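Local structure of putative mannose-1-phosphate guanylyl transferase (Thermus thermophilus, 2CU2) at residues S267-P270 and H271-V274. The protein probably transfers a guanylyl group from GTP to mannose 1-phosphate, forming GDP-mannose. Sequence-based numbering, arbitrary orientation.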
ATOM      1  N   SER A 267      19.910   6.654 -10.179  1.00 32.18           N
ATOM      2  CA  SER A 267      21.060   6.325 -11.016  1.00 33.11           C
ATOM      3  C   SER A 267      21.970   5.266 -10.384  1.00 32.85           C
ATOM      4  O   SER A 267      23.190   5.378 -10.345  1.00 33.76           O
ATOM      5  CB  SER A 267      21.840   7.609 -11.303  1.00 34.01           C
ATOM      6  OG  SER A 267      21.154   8.358 -12.313  1.00 36.37           O
ATOM      7  N   GLN A 268      21.323   4.214  -9.857  1.00 31.48           N
ATOM      8  CA  GLN A 268      22.090   3.095  -9.320  1.00 31.31           C
ATOM      9  C   GLN A 268      21.864   1.813 -10.138  1.00 31.45           C
ATOM     10  O   GLN A 268      21.325   1.825 -11.239  1.00 31.31           O
ATOM     11  CB  GLN A 268      21.668   2.877  -7.864  1.00 29.07           C
ATOM     12  CG  GLN A 268      20.147   2.793  -7.716  1.00 27.40           C
ATOM     13  CD  GLN A 268      19.781   2.778  -6.253  1.00 29.96           C
ATOM     14  OE1 GLN A 268      20.286   3.525  -5.435  1.00 31.94           O
ATOM     15  NE2 GLN A 268      18.810   1.896  -5.951  1.00 28.70           N
ATOM     16  N   ASP A 269      22.264   0.655  -9.622  1.00 31.57           N
ATOM     17  CA  ASP A 269      21.979  -0.592 -10.332  1.00 32.60           C
ATOM     18  C   ASP A 269      20.457  -0.734 -10.359  1.00 33.11           C
ATOM     19  O   ASP A 269      19.802  -0.643  -9.318  1.00 30.72           O
ATOM     20  CB  ASP A 269      22.578  -1.800  -9.611  1.00 33.01           C
ATOM     21  CG  ASP A 269      24.090  -1.801  -9.636  1.00 35.87           C
ATOM     22  OD1 ASP A 269      24.671  -1.451 -10.685  1.00 37.36           O
ATOM     23  OD2 ASP A 269      24.697  -2.168  -8.611  1.00 40.05           O
ATOM     24  N   PRO A 270      19.877  -0.960 -11.553  1.00 33.56           N
ATOM     25  CA  PRO A 270      18.428  -1.112 -11.716  1.00 34.11           C
ATOM     26  C   PRO A 270      17.776  -2.096 -10.744  1.00 33.75           C
ATOM     27  O   PRO A 270      16.762  -1.778 -10.119  1.00 35.38           O
ATOM     28  CB  PRO A 270      18.291  -1.568 -13.172  1.00 34.49           C
ATOM     29  CG  PRO A 270      19.448  -0.880 -13.844  1.00 34.99           C
ATOM     30  CD  PRO A 270      20.570  -1.102 -12.848  1.00 33.19           C
ATOM     31  N   HIS A 271      18.370  -3.274 -10.605  1.00 31.32           N
ATOM     32  CA  HIS A 271      17.820  -4.304  -9.735  1.00 32.86           C
ATOM     33  C   HIS A 271      17.735  -3.925  -8.250  1.00 32.02           C
ATOM     34  O   HIS A 271      17.039  -4.594  -7.495  1.00 30.81           O
ATOM     35  CB  HIS A 271      18.617  -5.609  -9.893  1.00 33.71           C
ATOM     36  CG  HIS A 271      19.909  -5.628  -9.137  1.00 36.47           C
ATOM     37  ND1 HIS A 271      21.130  -5.447  -9.748  1.00 38.78           N
ATOM     38  CD2 HIS A 271      20.170  -5.808  -7.820  1.00 36.44           C
ATOM     39  CE1 HIS A 271      22.089  -5.512  -8.841  1.00 38.25           C
ATOM     40  NE2 HIS A 271      21.532  -5.732  -7.664  1.00 38.52           N
ATOM     41  N   GLU A 272      18.447  -2.877  -7.829  1.00 30.32           N
ATOM     42  CA  GLU A 272      18.390  -2.438  -6.431  1.00 31.17           C
ATOM     43  C   GLU A 272      17.074  -1.670  -6.239  1.00 30.02           C
ATOM     44  O   GLU A 272      16.560  -1.078  -7.191  1.00 31.73           O
ATOM     45  CB  GLU A 272      19.586  -1.529  -6.099  1.00 30.71           C
ATOM     46  CG  GLU A 272      20.953  -2.224  -6.182  1.00 32.64           C
ATOM     47  CD  GLU A 272      21.356  -2.929  -4.887  1.00 34.35           C
ATOM     48  OE1 GLU A 272      20.512  -3.061  -3.973  1.00 36.22           O
ATOM     49  OE2 GLU A 272      22.527  -3.361  -4.780  1.00 38.37           O
ATOM     50  N   ASN A 273      16.527  -1.680  -5.025  1.00 28.84           N
ATOM     51  CA  ASN A 273      15.275  -0.974  -4.772  1.00 28.70           C
ATOM     52  C   ASN A 273      15.515   0.508  -4.493  1.00 29.74           C
ATOM     53  O   ASN A 273      16.577   0.894  -4.003  1.00 30.65           O
ATOM     54  CB  ASN A 273      14.513  -1.614  -3.600  1.00 27.69           C
ATOM     55  CG  ASN A 273      14.102  -3.050  -3.885  1.00 26.43           C
ATOM     56  OD1 ASN A 273      13.514  -3.346  -4.927  1.00 27.64           O
ATOM     57  ND2 ASN A 273      14.408  -3.947  -2.958  1.00 26.96           N
ATOM     58  N   VAL A 274      14.525   1.330  -4.824  1.00 29.94           N
ATOM     59  CA  VAL A 274      14.602   2.770  -4.620  1.00 30.24           C
ATOM     60  C   VAL A 274      13.534   3.159  -3.608  1.00 32.11           C
ATOM     61  O   VAL A 274      12.348   2.888  -3.811  1.00 33.93           O
ATOM     62  CB  VAL A 274      14.351   3.530  -5.936  1.00 30.70           C
ATOM     63  CG1 VAL A 274      14.226   5.013  -5.670  1.00 30.25           C
ATOM     64  CG2 VAL A 274      15.493   3.259  -6.909  1.00 30.33           C
TER
HETATM   65  O   HOH W   1      17.487   0.965  -9.130  1.00 33.46           O
HETATM   66  O   HOH W   2      24.542  -3.348  -6.328  1.00 39.75           O
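Asp269 and Glu272 stand at the two ends of a type I beta turn and send their carboxylates out alongside each other, with Asp269 CB packed 3.8 Å from Glu272 CG. The acids would be expected to repel, since Asp269 OD2 and Glu272 OE2 lie 4.6 Å apart, but a water sits between them and donates to both oxygens. The backbone closes the turn: Glu272 N gives a hydrogen bond of 3.0 Å to Asp269 O. The His271 ring leans obliquely against the same aspartate, its CE1 3.8 Å from Asp269 CB; with CG lying between the backbone N and carbonyl carbon (chi1 80°), the ring is carried back toward that carbon.

Gln268 reaches across the mouth of the loop. Its chain runs extended beyond CG (chi2 -172°), crossing that of Glu272 at about a right angle, and brings NE2 to Asn273 O in a weak, bent hydrogen bond of 3.1 Å. The same nitrogen rests 3.7 Å from Val274 CG2. A second water, inside the bend, lies within hydrogen-bonding distance of the carbonyl oxygens of Asp269 and Glu272 but has more acceptors than protons.

Asn273 turns the other way, its OD1 accepting a hydrogen bond from Cys289 N and its ND2 donating to Thr286 O. This surface turn links the end of helix 261-266 to strand 274-276, outermost within this chain in the C-terminal sheet, where Val274 pairs with Cys289 and Val291.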